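Local atomic coordinates of putative acetyltransferase (PDB entry 4E2A), a protein that probably transfers acyl groups, most likely acetyl, to an acceptor that is not known, as a member of the GNAT family of acetyltransferases. Residues I54-T58 / A105-L109; Q57-F63 / Y132-A136. All coordinates share one frame; numbering follows the deposited sequence.

Contact 1: residues I54-T58 / A105-L109; sequences IAIQT and AAGFL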
loop_
_atom_site.group_PDB
_atom_site.type_symbol
_atom_site.label_atom_id
_atom_site.label_comp_id
_atom_site.label_asym_id
_atom_site.label_seq_id
_atom_site.Cartn_x
_atom_site.Cartn_y
_atom_site.Cartn_z
ATOM N N ILE B 54 -7.215 -20.342 11.148
ATOM C CA ILE B 54 -5.776 -20.380 11.227
ATOM C C ILE B 54 -5.190 -19.055 10.732
ATOM O O ILE B 54 -4.244 -18.544 11.319
ATOM C CB ILE B 54 -5.172 -21.584 10.474
ATOM C CG1 ILE B 54 -3.671 -21.655 10.726
ATOM C CG2 ILE B 54 -5.402 -21.468 8.986
ATOM C CD1 ILE B 54 -3.061 -23.023 10.395
ATOM N N ALA B 55 -5.764 -18.493 9.669
ATOM C CA ALA B 55 -5.334 -17.184 9.194
ATOM C C ALA B 55 -5.444 -16.132 10.313
ATOM O O ALA B 55 -4.509 -15.358 10.542
ATOM C CB ALA B 55 -6.129 -16.769 7.976
ATOM N N ILE B 56 -6.553 -16.131 11.047
ATOM C CA ILE B 56 -6.689 -15.150 12.126
ATOM C C ILE B 56 -5.707 -15.450 13.265
ATOM O O ILE B 56 -5.015 -14.558 13.783
ATOM C CB ILE B 56 -8.135 -15.055 12.639
ATOM C CG1 ILE B 56 -9.013 -14.386 11.576
ATOM C CG2 ILE B 56 -8.190 -14.289 13.950
ATOM C CD1 ILE B 56 -10.510 -14.430 11.883
ATOM N N GLN B 57 -5.620 -16.711 13.642
ATOM C CA GLN B 57 -4.769 -17.033 14.767
ATOM C C GLN B 57 -3.294 -16.704 14.507
ATOM O O GLN B 57 -2.625 -16.156 15.387
ATOM C CB GLN B 57 -4.941 -18.474 15.223
ATOM C CG GLN B 57 -4.324 -18.661 16.604
ATOM C CD GLN B 57 -4.402 -20.084 17.093
ATOM O OE1 GLN B 57 -3.531 -20.539 17.844
ATOM N NE2 GLN B 57 -5.447 -20.803 16.678
ATOM N N THR B 58 -2.795 -17.018 13.311
ATOM C CA THR B 58 -1.408 -16.707 12.970
ATOM C C THR B 58 -1.157 -15.199 12.901
ATOM O O THR B 58 -0.072 -14.736 13.243
ATOM C CB THR B 58 -0.934 -17.414 11.668
ATOM O OG1 THR B 58 -1.809 -17.105 10.563
ATOM C CG2 THR B 58 -0.919 -18.930 11.875
ATOM N N ALA B 105 -4.233 -28.923 10.750
ATOM C CA ALA B 105 -3.636 -27.777 10.068
ATOM C C ALA B 105 -2.623 -27.053 10.953
ATOM O O ALA B 105 -2.963 -26.577 12.035
ATOM C CB ALA B 105 -4.713 -26.821 9.596
ATOM N N ALA B 106 -1.383 -26.958 10.477
ATOM C CA ALA B 106 -0.295 -26.305 11.217
ATOM C C ALA B 106 0.138 -24.963 10.611
ATOM O O ALA B 106 0.823 -24.168 11.260
ATOM C CB ALA B 106 0.903 -27.235 11.324
ATOM N N GLY B 107 -0.257 -24.714 9.366
ATOM C CA GLY B 107 0.098 -23.477 8.707
ATOM C C GLY B 107 -0.477 -23.412 7.303
ATOM O O GLY B 107 -1.158 -24.340 6.854
ATOM N N PHE B 108 -0.220 -22.305 6.614
ATOM C CA PHE B 108 -0.790 -22.109 5.285
ATOM C C PHE B 108 0.082 -21.263 4.364
ATOM O O PHE B 108 0.984 -20.533 4.806
ATOM C CB PHE B 108 -2.233 -21.586 5.384
ATOM C CG PHE B 108 -2.327 -20.138 5.767
ATOM C CD1 PHE B 108 -2.430 -19.155 4.782
ATOM C CD2 PHE B 108 -2.292 -19.756 7.098
ATOM C CE1 PHE B 108 -2.510 -17.812 5.125
ATOM C CE2 PHE B 108 -2.370 -18.401 7.462
ATOM C CZ PHE B 108 -2.473 -17.431 6.475
ATOM N N LEU B 109 -0.212 -21.369 3.067
ATOM C CA LEU B 109 0.634 -20.840 2.027
ATOM C C LEU B 109 -0.273 -20.284 0.929
ATOM O O LEU B 109 -1.169 -20.983 0.474
ATOM C CB LEU B 109 1.538 -21.954 1.455
ATOM C CG LEU B 109 2.121 -21.654 0.066
ATOM C CD1 LEU B 109 3.131 -20.505 0.133
ATOM C CD2 LEU B 109 2.713 -22.923 -0.634
#
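Ile-54 and Phe-108 carry the packing of residues 54-58 of helix 48-63 on residues 105-109 of strand 104-113, their side chains lying alongside each other and pointing opposite ways. The isoleucine touches with both of its branches. CG1 lies anti to the backbone N (chi1 -174°) and extends CD1 to the strand backbone, where it ends 3.4 Å from Gly-107 N, with Ala-105 CB close by. The other branch, CG2, meets Phe-108 CD2 at 4.0 Å. Further round the ring, Ala-55 lies obliquely to it, with its CA 3.6 Å from Phe-108 CE2. Thr-58 adds a polar atom at the ring edge, its OG1 near the ring plane and 3.4 Å from Phe-108 CE2. That hydroxyl also lies 2.9 Å from Ile-54 O, one turn back, so its polar needs can be met within the helix while it faces an aromatic edge. No hydrogen bond joins the two segments.

Behind these contacts, Phe-98 of the adjacent strand touches both Ile-54 and Phe-108, and the Phe-108 ring meets that of Tyr-132. A classic beta bulge sets Ala-106 and Gly-107 opposite Ile-99, just where CD1 arrives. Segment 54-58 crosses segment 105-109 nearly at right angles (91°), helix 48-63 lying across a face of the GNAT fold's mixed sheet.

Contact 2: residues Q57-F63 / Y132-A136; sequences QTFRETF and YILKA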
loop_
_atom_site.group_PDB
_atom_site.type_symbol
_atom_site.label_atom_id
_atom_site.label_comp_id
_atom_site.label_asym_id
_atom_site.label_seq_id
_atom_site.Cartn_x
_atom_site.Cartn_y
_atom_site.Cartn_z
ATOM N N GLN B 57 -5.620 -16.711 13.642
ATOM C CA GLN B 57 -4.769 -17.033 14.767
ATOM C C GLN B 57 -3.294 -16.704 14.507
ATOM O O GLN B 57 -2.625 -16.156 15.387
ATOM C CB GLN B 57 -4.941 -18.474 15.223
ATOM C CG GLN B 57 -4.324 -18.661 16.604
ATOM C CD GLN B 57 -4.402 -20.084 17.093
ATOM O OE1 GLN B 57 -3.531 -20.539 17.844
ATOM N NE2 GLN B 57 -5.447 -20.803 16.678
ATOM N N THR B 58 -2.795 -17.018 13.311
ATOM C CA THR B 58 -1.408 -16.707 12.970
ATOM C C THR B 58 -1.157 -15.199 12.901
ATOM O O THR B 58 -0.072 -14.736 13.243
ATOM C CB THR B 58 -0.934 -17.414 11.668
ATOM O OG1 THR B 58 -1.809 -17.105 10.563
ATOM C CG2 THR B 58 -0.919 -18.930 11.875
ATOM N N PHE B 59 -2.163 -14.435 12.467
ATOM C CA PHE B 59 -1.977 -12.995 12.346
ATOM C C PHE B 59 -1.876 -12.388 13.756
ATOM O O PHE B 59 -1.019 -11.547 14.041
ATOM C CB PHE B 59 -3.108 -12.340 11.534
ATOM C CG PHE B 59 -2.765 -10.936 11.049
ATOM C CD1 PHE B 59 -3.037 -9.829 11.840
ATOM C CD2 PHE B 59 -2.171 -10.736 9.807
ATOM C CE1 PHE B 59 -2.729 -8.540 11.405
ATOM C CE2 PHE B 59 -1.856 -9.448 9.360
ATOM C CZ PHE B 59 -2.142 -8.349 10.161
ATOM N N ARG B 60 -2.744 -12.867 14.632
ATOM C CA ARG B 60 -2.780 -12.477 16.041
ATOM C C ARG B 60 -1.441 -12.815 16.712
ATOM O O ARG B 60 -0.819 -11.966 17.357
ATOM C CB ARG B 60 -3.927 -13.234 16.719
ATOM C CG ARG B 60 -4.359 -12.710 18.071
ATOM C CD ARG B 60 -5.525 -13.550 18.634
ATOM N NE ARG B 60 -6.689 -13.547 17.752
ATOM C CZ ARG B 60 -7.812 -12.869 17.985
ATOM N NH1 ARG B 60 -7.935 -12.139 19.086
ATOM N NH2 ARG B 60 -8.818 -12.930 17.125
ATOM N N GLU B 61 -0.987 -14.054 16.547
ATOM C CA GLU B 61 0.322 -14.463 17.074
ATOM C C GLU B 61 1.484 -13.605 16.585
ATOM O O GLU B 61 2.418 -13.328 17.341
ATOM C CB GLU B 61 0.606 -15.935 16.741
ATOM C CG GLU B 61 -0.282 -16.890 17.507
ATOM C CD GLU B 61 -0.149 -18.342 17.062
ATOM O OE1 GLU B 61 0.520 -18.613 16.028
ATOM O OE2 GLU B 61 -0.725 -19.208 17.762
ATOM N N THR B 62 1.437 -13.201 15.319
ATOM C CA THR B 62 2.547 -12.472 14.708
ATOM C C THR B 62 2.523 -10.992 15.098
ATOM O O THR B 62 3.565 -10.371 15.263
ATOM C CB THR B 62 2.507 -12.598 13.148
ATOM O OG1 THR B 62 2.733 -13.957 12.774
ATOM C CG2 THR B 62 3.548 -11.699 12.477
ATOM N N PHE B 63 1.325 -10.438 15.267
ATOM C CA PHE B 63 1.182 -8.988 15.381
ATOM C C PHE B 63 0.625 -8.449 16.709
ATOM O O PHE B 63 0.723 -7.260 16.967
ATOM C CB PHE B 63 0.356 -8.457 14.199
ATOM C CG PHE B 63 1.075 -8.517 12.896
ATOM C CD1 PHE B 63 2.080 -7.606 12.600
ATOM C CD2 PHE B 63 0.755 -9.491 11.952
ATOM C CE1 PHE B 63 2.760 -7.665 11.382
ATOM C CE2 PHE B 63 1.415 -9.554 10.740
ATOM C CZ PHE B 63 2.428 -8.652 10.451
ATOM N N TYR B 132 2.490 -18.621 6.780
ATOM C CA TYR B 132 2.411 -18.584 8.226
ATOM C C TYR B 132 2.436 -19.982 8.828
ATOM O O TYR B 132 1.808 -20.907 8.306
ATOM C CB TYR B 132 1.098 -17.912 8.679
ATOM C CG TYR B 132 1.013 -16.416 8.448
ATOM C CD1 TYR B 132 1.398 -15.510 9.433
ATOM C CD2 TYR B 132 0.531 -15.914 7.243
ATOM C CE1 TYR B 132 1.295 -14.153 9.219
ATOM C CE2 TYR B 132 0.430 -14.570 7.025
ATOM C CZ TYR B 132 0.812 -13.691 8.010
ATOM O OH TYR B 132 0.705 -12.342 7.787
ATOM N N ILE B 133 3.145 -20.128 9.941
ATOM C CA ILE B 133 3.105 -21.368 10.714
ATOM C C ILE B 133 2.594 -21.017 12.105
ATOM O O ILE B 133 3.109 -20.080 12.736
ATOM C CB ILE B 133 4.511 -22.030 10.840
ATOM C CG1 ILE B 133 5.123 -22.329 9.460
ATOM C CG2 ILE B 133 4.447 -23.297 11.730
ATOM C CD1 ILE B 133 4.391 -23.409 8.636
ATOM N N LEU B 134 1.566 -21.730 12.560
ATOM C CA LEU B 134 1.117 -21.641 13.963
ATOM C C LEU B 134 2.268 -21.786 14.980
ATOM O O LEU B 134 3.103 -22.705 14.885
ATOM C CB LEU B 134 0.058 -22.710 14.260
ATOM C CG LEU B 134 -1.405 -22.452 13.885
ATOM C CD1 LEU B 134 -2.211 -23.708 14.122
ATOM C CD2 LEU B 134 -2.006 -21.267 14.662
ATOM N N LYS B 135 2.303 -20.890 15.964
ATOM C CA LYS B 135 3.352 -20.925 16.980
ATOM C C LYS B 135 3.493 -22.297 17.643
ATOM O O LYS B 135 4.607 -22.731 17.938
ATOM C CB LYS B 135 3.101 -19.864 18.056
ATOM C CG LYS B 135 4.296 -18.962 18.265
ATOM C CD LYS B 135 3.960 -17.506 17.976
ATOM C CE LYS B 135 3.211 -16.878 19.144
ATOM N NZ LYS B 135 3.304 -15.386 19.149
ATOM N N ALA B 136 2.376 -22.979 17.882
ATOM C CA ALA B 136 2.449 -24.292 18.519
ATOM C C ALA B 136 3.205 -25.287 17.645
ATOM O O ALA B 136 3.630 -26.328 18.142
ATOM C CB ALA B 136 1.040 -24.834 18.892
HETATM O O HOH W 1 2.119 -17.792 14.124
HETATM O O HOH W 2 -0.237 -21.826 17.994
#
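Tyr-132 and Thr-58 form the tight part of this contact, where residues 57-63 of helix 48-63 meet the end of strand 125-133. The two side chains pass at a slant, Thr-58 CB lying 3.6 Å from Tyr-132 CB, while the threonine methyl CG2 turns to Leu-134 and comes within 3.8 Å of its CD2. Farther along the tyrosine ring, Thr-62 OG1 sits at the edge in the ring plane, 3.8 Å from CE1. The Thr-62 hydroxyl donates to Thr-58 O, which also accepts the helical N-H of Thr-62 from the opposite face of its carbonyl plane. Tyr-132 OH reaches the aromatic pair Phe-59 and Phe-63, in which Phe-63 CD2 stands over the centre of the Phe-59 ring; Phe-191 of the second subunit meets the Phe-63 ring.

In the GNAT fold the segment leaving this central strand commonly leads into the acetyl-CoA pyrophosphate-binding loop and the helix after it, and here residues 134-136 lead toward helix 142-157.

On the looser, solvent side the chemistry turns polar. Glu-61 reaches out with a straight chain and brings OE1 to the backbone N of Lys-135 at 2.9 Å, in a nearly straight bond (169°) on the syn side but 35° out of the carboxylate plane. The Lys-135 chain kinks midway and runs back past the glutamate, which lets NZ donate to Glu-61 O at 2.9 Å instead of pairing with the carboxylate. One water bridges Glu-61 OE1 to Ile-133 O, and a second bridges OE2 to the N of Ala-136.

How the contacts relate
Both contacts dock helix 48-63 onto the same sheet, using overlapping parts of the helix and the adjacent antiparallel strands 104-113 and 125-133. Their centres lie about 7 Å apart, and Thr-58 takes part in each. Contact 1 is a buried core contact and its chemistry is mostly apolar, with one hydroxyl set against a ring edge and no hydrogen bond between segments. Contact 2 begins in that core but moves outward as its second segment leaves the sheet, so hydrogen bonds, charged side chains and waters take over. The two are joined directly by probable backbone bonds, Ala-106 O to Leu-134 N and Phe-108 N to Tyr-132 O, illustrating how one helix changes its chemistry from sheet interior to surface.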